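Local coordinates for inositol polyphosphate multikinase alpha (Arabidopsis thaliana, PDB 4FRF), which phosphorylates inositol phosphates with broad substrate specificity, using ATP to convert inositol 1,4,5-trisphosphate to inositol 1,3,4,5,6-pentakisphosphate, at residues H50-V55 with L188-E193; C209-V214 with V232-F237. All blocks are in the same frame, centred on the assembly; numbering follows the deposited sequence.

Contact 1 of 2, residues H50-V55 with L188-E193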
ATOM      1  N   HIS A  50       7.834  19.519  -0.957  1.00 96.64           N
ATOM      2  CA  HIS A  50       9.088  19.770  -1.667  1.00 98.96           C
ATOM      3  C   HIS A  50      10.296  19.537  -0.742  1.00 99.39           C
ATOM      4  O   HIS A  50      11.341  19.033  -1.169  1.00100.43           O
ATOM      5  CB  HIS A  50       9.106  21.200  -2.212  1.00101.90           C
ATOM      6  CG  HIS A  50       8.401  21.363  -3.524  1.00103.67           C
ATOM      7  ND1 HIS A  50       9.058  21.274  -4.736  1.00108.43           N
ATOM      8  CD2 HIS A  50       7.117  21.687  -3.813  1.00103.40           C
ATOM      9  CE1 HIS A  50       8.198  21.488  -5.717  1.00108.84           C
ATOM     10  NE2 HIS A  50       7.012  21.736  -5.184  1.00106.34           N
ATOM     11  N   ARG A  51      10.115  19.841   0.539  1.00 98.12           N
ATOM     12  CA  ARG A  51      11.186  19.713   1.515  1.00 99.37           C
ATOM     13  C   ARG A  51      11.615  18.261   1.771  1.00 97.23           C
ATOM     14  O   ARG A  51      12.408  18.002   2.659  1.00 98.21           O
ATOM     15  CB  ARG A  51      10.768  20.351   2.833  1.00 99.12           C
ATOM     16  CG  ARG A  51       9.924  19.435   3.695  1.00 99.22           C
ATOM     17  CD  ARG A  51       9.533  20.100   5.005  1.00106.32           C
ATOM     18  NE  ARG A  51      10.513  19.854   6.069  1.00111.11           N
ATOM     19  CZ  ARG A  51      10.468  18.816   6.904  1.00108.36           C
ATOM     20  NH1 ARG A  51       9.505  17.920   6.791  1.00107.95           N
ATOM     21  NH2 ARG A  51      11.384  18.672   7.848  1.00108.44           N
ATOM     22  N   TYR A  52      11.030  17.313   1.053  1.00 95.54           N
ATOM     23  CA  TYR A  52      11.421  15.911   1.204  1.00 92.84           C
ATOM     24  C   TYR A  52      12.188  15.439  -0.011  1.00 94.28           C
ATOM     25  O   TYR A  52      12.255  14.242  -0.286  1.00 93.36           O
ATOM     26  CB  TYR A  52      10.198  15.019   1.435  1.00 89.17           C
ATOM     27  CG  TYR A  52       9.550  15.218   2.783  1.00 86.37           C
ATOM     28  CD1 TYR A  52      10.201  14.835   3.950  1.00 85.12           C
ATOM     29  CD2 TYR A  52       8.284  15.783   2.892  1.00 85.28           C
ATOM     30  CE1 TYR A  52       9.624  15.029   5.193  1.00 82.34           C
ATOM     31  CE2 TYR A  52       7.697  15.987   4.132  1.00 83.45           C
ATOM     32  CZ  TYR A  52       8.380  15.617   5.280  1.00 82.34           C
ATOM     33  OH  TYR A  52       7.820  15.831   6.513  1.00 80.97           O
ATOM     34  N   PHE A  53      12.755  16.390  -0.744  1.00 96.27           N
ATOM     35  CA  PHE A  53      13.402  16.090  -2.001  1.00 98.03           C
ATOM     36  C   PHE A  53      14.647  16.949  -2.143  1.00101.79           C
ATOM     37  O   PHE A  53      14.600  18.162  -1.933  1.00104.09           O
ATOM     38  CB  PHE A  53      12.449  16.361  -3.177  1.00 97.91           C
ATOM     39  CG  PHE A  53      11.298  15.385  -3.282  1.00 94.08           C
ATOM     40  CD1 PHE A  53      11.320  14.365  -4.228  1.00 93.28           C
ATOM     41  CD2 PHE A  53      10.158  15.529  -2.482  1.00 91.43           C
ATOM     42  CE1 PHE A  53      10.236  13.466  -4.338  1.00 91.68           C
ATOM     43  CE2 PHE A  53       9.076  14.628  -2.589  1.00 86.49           C
ATOM     44  CZ  PHE A  53       9.121  13.606  -3.515  1.00 85.84           C
ATOM     45  N   PRO A  54      15.772  16.332  -2.515  1.00103.16           N
ATOM     46  CA  PRO A  54      16.943  17.141  -2.787  1.00106.87           C
ATOM     47  C   PRO A  54      16.557  18.387  -3.584  1.00108.91           C
ATOM     48  O   PRO A  54      15.837  18.281  -4.572  1.00109.01           O
ATOM     49  CB  PRO A  54      17.818  16.213  -3.647  1.00108.76           C
ATOM     50  CG  PRO A  54      16.945  14.989  -3.956  1.00104.71           C
ATOM     51  CD  PRO A  54      15.982  14.916  -2.852  1.00101.92           C
ATOM     52  N   VAL A  55      17.000  19.559  -3.129  1.00111.44           N
ATOM     53  CA  VAL A  55      16.824  20.808  -3.893  1.00113.77           C
ATOM     54  C   VAL A  55      17.586  20.769  -5.218  1.00116.87           C
ATOM     55  O   VAL A  55      18.761  20.330  -5.262  1.00118.17           O
ATOM     56  CB  VAL A  55      17.296  22.048  -3.099  1.00115.75           C
ATOM     57  CG1 VAL A  55      17.153  23.311  -3.959  1.00121.15           C
ATOM     58  CG2 VAL A  55      16.500  22.186  -1.798  1.00111.59           C
ATOM     59  N   LEU A 188       8.700  10.296  12.444  1.00 79.86           N
ATOM     60  CA  LEU A 188       7.356   9.736  12.366  1.00 78.19           C
ATOM     61  C   LEU A 188       6.424  10.757  11.719  1.00 78.12           C
ATOM     62  O   LEU A 188       5.814  10.487  10.679  1.00 76.18           O
ATOM     63  CB  LEU A 188       6.829   9.301  13.744  1.00 77.16           C
ATOM     64  CG  LEU A 188       5.516   8.509  13.644  1.00 73.42           C
ATOM     65  CD1 LEU A 188       5.708   7.309  12.755  1.00 70.53           C
ATOM     66  CD2 LEU A 188       4.938   8.092  15.019  1.00 71.17           C
ATOM     67  N   THR A 189       6.394  11.957  12.293  1.00 79.44           N
ATOM     68  CA  THR A 189       5.625  13.051  11.734  1.00 80.04           C
ATOM     69  C   THR A 189       5.947  13.217  10.258  1.00 80.24           C
ATOM     70  O   THR A 189       5.058  13.364   9.432  1.00 80.17           O
ATOM     71  CB  THR A 189       5.954  14.360  12.437  1.00 82.47           C
ATOM     72  OG1 THR A 189       5.690  14.229  13.839  1.00 86.49           O
ATOM     73  CG2 THR A 189       5.126  15.504  11.866  1.00 82.90           C
ATOM     74  N   GLN A 190       7.234  13.228   9.934  1.00 81.96           N
ATOM     75  CA  GLN A 190       7.660  13.417   8.559  1.00 81.19           C
ATOM     76  C   GLN A 190       7.142  12.280   7.679  1.00 78.64           C
ATOM     77  O   GLN A 190       6.510  12.526   6.653  1.00 78.57           O
ATOM     78  CB  GLN A 190       9.196  13.567   8.468  1.00 82.85           C
ATOM     79  CG  GLN A 190       9.711  14.857   9.088  1.00 85.21           C
ATOM     80  CD  GLN A 190      11.248  14.949   9.155  1.00 90.33           C
ATOM     81  OE1 GLN A 190      11.959  14.574   8.209  1.00 92.66           O
ATOM     82  NE2 GLN A 190      11.756  15.512  10.251  1.00 88.88           N
ATOM     83  N   LEU A 191       7.353  11.039   8.104  1.00 76.79           N
ATOM     84  CA  LEU A 191       6.887   9.902   7.313  1.00 75.19           C
ATOM     85  C   LEU A 191       5.368   9.966   7.091  1.00 73.44           C
ATOM     86  O   LEU A 191       4.865   9.630   6.004  1.00 72.62           O
ATOM     87  CB  LEU A 191       7.266   8.589   7.985  1.00 75.01           C
ATOM     88  CG  LEU A 191       8.723   8.163   7.827  1.00 76.32           C
ATOM     89  CD1 LEU A 191       8.948   6.775   8.439  1.00 74.88           C
ATOM     90  CD2 LEU A 191       9.109   8.163   6.365  1.00 76.41           C
ATOM     91  N   LEU A 192       4.656  10.439   8.112  1.00 71.92           N
ATOM     92  CA  LEU A 192       3.219  10.596   8.043  1.00 70.14           C
ATOM     93  C   LEU A 192       2.779  11.603   6.996  1.00 72.05           C
ATOM     94  O   LEU A 192       1.880  11.309   6.177  1.00 73.04           O
ATOM     95  CB  LEU A 192       2.659  10.967   9.397  1.00 68.49           C
ATOM     96  CG  LEU A 192       2.572   9.768  10.344  1.00 67.15           C
ATOM     97  CD1 LEU A 192       2.139  10.210  11.719  1.00 64.38           C
ATOM     98  CD2 LEU A 192       1.670   8.616   9.807  1.00 56.95           C
ATOM     99  N   GLU A 193       3.405  12.775   6.995  1.00 73.34           N
ATOM    100  CA  GLU A 193       3.131  13.774   5.963  1.00 74.90           C
ATOM    101  C   GLU A 193       3.254  13.203   4.555  1.00 74.89           C
ATOM    102  O   GLU A 193       2.407  13.464   3.694  1.00 75.62           O
ATOM    103  CB  GLU A 193       4.054  14.961   6.110  1.00 77.52           C
ATOM    104  CG  GLU A 193       3.568  15.976   7.107  1.00 81.55           C
ATOM    105  CD  GLU A 193       4.369  17.230   7.066  1.00 87.62           C
ATOM    106  OE1 GLU A 193       5.462  17.224   6.451  1.00 93.15           O
ATOM    107  OE2 GLU A 193       3.924  18.223   7.661  1.00 91.14           O
TER
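Tyr-52 reaches from its loop to helix 187-200 and meets Gln-190 and Glu-193, one helical turn apart. Tyr-52 OH donates a hydrogen bond to Glu-193 OE1, 2.7 Å away. The hydroxyl comes to the anti side of the carboxylate, 35° out of its plane. The phenol ring and the carboxylate stand at 89° to each other, and OE1 lies at the ring edge. Tyr-52 CG sits beside the backbone N, anti to the carbonyl carbon (chi1 -70°), and this turns the ring toward the helix. Gln-190 meets the ring edge on the other side of the hydroxyl, with its CB 3.6 Å from Tyr-52 CE1, while Glu-193 OE1 lies toward CE2. The turn that presents the ring is a type I beta turn from His-50 to Phe-53. A weak bond from Phe-53 N to His-50 O, 3.0 Å, closes it. Arg-51 and Tyr-52 are its two central residues. Arg-51 CG lies over one face of the phenol, offset toward the rim. The Arg-51 chain bends at chi3 and brings NH1 to 3.8 Å from Gln-190 CG. Arg-51 NH1 is 4.1 Å from Glu-193 OE1, too far for a salt bridge. A phenylalanine in place of Tyr-52 would probably leave Glu-193 OE1 without its hydroxyl donor and the carboxylate freer to turn. Beyond the two segments, the Gln-190 amide is held at both ends. NE2 donates to the carbonyls of His-185 and Pro-230, and OE1 accepts from Val-232 N on strand 231-235.

Contact 2 of 2, residues C209-V214 with V232-F237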
ATOM      1  N   CYS A 209      13.124   2.905  -5.613  1.00 93.45           N
ATOM      2  CA  CYS A 209      13.421   4.227  -5.112  1.00 93.26           C
ATOM      3  C   CYS A 209      13.480   4.182  -3.561  1.00 90.28           C
ATOM      4  O   CYS A 209      12.771   3.406  -2.940  1.00 87.60           O
ATOM      5  CB  CYS A 209      12.326   5.166  -5.638  1.00 92.21           C
ATOM      6  SG  CYS A 209      12.220   6.815  -4.957  1.00 96.81           S
ATOM      7  N   SER A 210      14.422   4.911  -2.959  1.00 90.81           N
ATOM      8  CA  SER A 210      14.742   4.714  -1.532  1.00 88.61           C
ATOM      9  C   SER A 210      14.355   5.894  -0.658  1.00 86.92           C
ATOM     10  O   SER A 210      14.370   7.034  -1.101  1.00 88.31           O
ATOM     11  CB  SER A 210      16.242   4.424  -1.344  1.00 91.08           C
ATOM     12  OG  SER A 210      16.673   3.316  -2.126  1.00 92.93           O
ATOM     13  N   ILE A 211      14.056   5.617   0.602  1.00 84.70           N
ATOM     14  CA  ILE A 211      13.958   6.664   1.591  1.00 84.71           C
ATOM     15  C   ILE A 211      15.269   6.785   2.341  1.00 87.63           C
ATOM     16  O   ILE A 211      15.899   5.781   2.660  1.00 88.86           O
ATOM     17  CB  ILE A 211      12.885   6.382   2.598  1.00 81.76           C
ATOM     18  CG1 ILE A 211      11.535   6.821   2.055  1.00 82.88           C
ATOM     19  CG2 ILE A 211      13.168   7.128   3.875  1.00 81.58           C
ATOM     20  CD1 ILE A 211      10.405   6.646   3.044  1.00 81.76           C
ATOM     21  N   LEU A 212      15.654   8.020   2.661  1.00 88.68           N
ATOM     22  CA  LEU A 212      16.852   8.277   3.421  1.00 90.06           C
ATOM     23  C   LEU A 212      16.537   8.969   4.728  1.00 89.14           C
ATOM     24  O   LEU A 212      15.950  10.047   4.735  1.00 89.61           O
ATOM     25  CB  LEU A 212      17.795   9.146   2.616  1.00 93.64           C
ATOM     26  CG  LEU A 212      19.194   9.309   3.210  1.00 96.79           C
ATOM     27  CD1 LEU A 212      20.193   9.608   2.121  1.00 97.96           C
ATOM     28  CD2 LEU A 212      19.205  10.403   4.263  1.00100.76           C
ATOM     29  N   MET A 213      16.963   8.360   5.834  1.00 88.48           N
ATOM     30  CA  MET A 213      16.901   9.003   7.149  1.00 86.97           C
ATOM     31  C   MET A 213      18.293   9.465   7.569  1.00 89.17           C
ATOM     32  O   MET A 213      19.300   8.852   7.201  1.00 90.22           O
ATOM     33  CB  MET A 213      16.331   8.045   8.196  1.00 84.86           C
ATOM     34  CG  MET A 213      15.006   7.381   7.786  1.00 84.07           C
ATOM     35  SD  MET A 213      14.228   6.367   9.086  1.00 82.28           S
ATOM     36  CE  MET A 213      15.311   4.927   9.084  1.00 83.13           C
ATOM     37  N   VAL A 214      18.348  10.567   8.307  1.00 89.08           N
ATOM     38  CA  VAL A 214      19.607  11.051   8.861  1.00 91.95           C
ATOM     39  C   VAL A 214      19.369  11.887  10.104  1.00 92.04           C
ATOM     40  O   VAL A 214      18.268  12.406  10.309  1.00 90.08           O
ATOM     41  CB  VAL A 214      20.441  11.870   7.821  1.00 94.50           C
ATOM     42  CG1 VAL A 214      19.603  12.944   7.166  1.00 93.20           C
ATOM     43  CG2 VAL A 214      21.627  12.491   8.492  1.00 98.13           C
ATOM     44  N   VAL A 232      13.973  13.326   6.788  1.00 87.75           N
ATOM     45  CA  VAL A 232      13.583  12.334   5.797  1.00 85.31           C
ATOM     46  C   VAL A 232      13.719  12.897   4.387  1.00 86.61           C
ATOM     47  O   VAL A 232      13.470  14.080   4.158  1.00 87.60           O
ATOM     48  CB  VAL A 232      12.113  11.903   5.999  1.00 82.00           C
ATOM     49  CG1 VAL A 232      11.687  10.944   4.911  1.00 80.21           C
ATOM     50  CG2 VAL A 232      11.931  11.276   7.354  1.00 81.05           C
ATOM     51  N   LYS A 233      14.091  12.040   3.443  1.00 86.89           N
ATOM     52  CA  LYS A 233      14.183  12.431   2.042  1.00 88.87           C
ATOM     53  C   LYS A 233      14.116  11.211   1.127  1.00 88.83           C
ATOM     54  O   LYS A 233      14.363  10.086   1.554  1.00 89.49           O
ATOM     55  CB  LYS A 233      15.460  13.242   1.775  1.00 91.88           C
ATOM     56  CG  LYS A 233      15.436  14.630   2.419  1.00 93.80           C
ATOM     57  CD  LYS A 233      16.228  15.664   1.619  1.00 98.39           C
ATOM     58  CE  LYS A 233      15.733  17.106   1.897  1.00 98.82           C
ATOM     59  NZ  LYS A 233      15.527  17.414   3.354  1.00 96.05           N
ATOM     60  N   LEU A 234      13.698  11.435  -0.108  1.00 88.60           N
ATOM     61  CA  LEU A 234      13.631  10.389  -1.091  1.00 87.20           C
ATOM     62  C   LEU A 234      14.776  10.576  -2.040  1.00 89.38           C
ATOM     63  O   LEU A 234      15.082  11.693  -2.413  1.00 91.09           O
ATOM     64  CB  LEU A 234      12.332  10.499  -1.870  1.00 86.59           C
ATOM     65  CG  LEU A 234      11.106   9.777  -1.347  1.00 84.91           C
ATOM     66  CD1 LEU A 234      10.790  10.221   0.071  1.00 84.65           C
ATOM     67  CD2 LEU A 234       9.944  10.042  -2.278  1.00 85.52           C
ATOM     68  N   VAL A 235      15.344   9.476  -2.511  1.00 89.27           N
ATOM     69  CA  VAL A 235      16.467   9.540  -3.427  1.00 92.32           C
ATOM     70  C   VAL A 235      16.324   8.544  -4.571  1.00 93.41           C
ATOM     71  O   VAL A 235      15.406   7.755  -4.591  1.00 91.17           O
ATOM     72  CB  VAL A 235      17.815   9.311  -2.693  1.00 93.94           C
ATOM     73  CG1 VAL A 235      17.988  10.314  -1.561  1.00 92.54           C
ATOM     74  CG2 VAL A 235      17.909   7.899  -2.170  1.00 91.39           C
ATOM     75  N   ASP A 236      17.286   8.551  -5.485  1.00 97.90           N
ATOM     76  CA  ASP A 236      17.256   7.694  -6.680  1.00100.32           C
ATOM     77  C   ASP A 236      16.012   7.881  -7.493  1.00 99.00           C
ATOM     78  O   ASP A 236      14.996   7.267  -7.217  1.00 97.41           O
ATOM     79  CB  ASP A 236      17.408   6.220  -6.304  1.00 99.47           C
ATOM     80  CG  ASP A 236      18.743   5.920  -5.675  1.00105.12           C
ATOM     81  OD1 ASP A 236      19.760   6.476  -6.141  1.00117.48           O
ATOM     82  OD2 ASP A 236      18.783   5.160  -4.692  1.00107.41           O
ATOM     83  N   PHE A 237      16.099   8.716  -8.519  1.00101.61           N
ATOM     84  CA  PHE A 237      14.953   8.948  -9.380  1.00100.99           C
ATOM     85  C   PHE A 237      15.212   8.508 -10.815  1.00104.92           C
ATOM     86  O   PHE A 237      14.645   9.062 -11.749  1.00107.20           O
ATOM     87  CB  PHE A 237      14.560  10.419  -9.345  1.00100.36           C
ATOM     88  CG  PHE A 237      14.307  10.942  -7.971  1.00 96.11           C
ATOM     89  CD1 PHE A 237      13.135  10.634  -7.304  1.00 92.10           C
ATOM     90  CD2 PHE A 237      15.222  11.777  -7.352  1.00 96.46           C
ATOM     91  CE1 PHE A 237      12.873  11.155  -6.034  1.00 89.59           C
ATOM     92  CE2 PHE A 237      14.978  12.277  -6.075  1.00 95.06           C
ATOM     93  CZ  PHE A 237      13.792  11.973  -5.424  1.00 88.90           C
TER
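The Phe-237 ring has Val-235 C 4.2 Å above one face, over its centre. Cys-209 SG approaches the Phe-237 ring obliquely in a sulfur-aromatic contact, 5.3 Å from the centroid. Phe-35 stacks on the same ring, and Tyr-36 meets it at a steep angle. The two segments form an antiparallel strand pair at one border of the five-stranded sheet. Strand 231-235 is outermost within the chain, and strand 209-216 lies between it and strand 83-90. Asp-236 and Phe-237 follow directly on the strand, an Asp-Phe pair that recalls the DFG motif of protein kinases, with which the family shares a clan. Ser-210 with Val-235 and Leu-212 with Lys-233 are hydrogen-bonded pairs. Leu-212 N to Lys-233 O measures 2.7 Å, and Val-235 N to Ser-210 O 3.0 Å. The return bond from Ser-210 N to Val-235 O is weak at 3.4 Å. Ile-211, Met-213, Val-232 and Leu-234 share one face of the sheet, which packs on helices 187-200 and 249-265. On the other face, Ser-210 CB lies 3.9 Å from Val-235 CG2. Between the non-hydrogen-bonded partners, the Ile-211 and Leu-234 side chains cross at a slant, with Ile-211 CG1 4.0 Å from Leu-234 CD1.

The centre of contact 2 is about 4 Å from the centre of the chain, that of contact 1 about 10 Å. Both are partly buried, but contact 1 is smaller (195 against 471 Å²). Contact 2 joins two neighbouring strands by backbone bonds and apolar side chains. Contact 1 joins a loop to a helix through a phenol-carboxylate bond and the aliphatic part of Gln-190. The two centres are about 9 Å apart, and strand 231-235 connects them. Tyr-52 O takes a probable hydrogen bond from Leu-234 N, and segment 50-55 thus runs beside the outermost strand of the sheet. Helix 187-200 serves both contacts, with Gln-190 turned to the loop and Leu-191 reaching Ile-211 of the sheet.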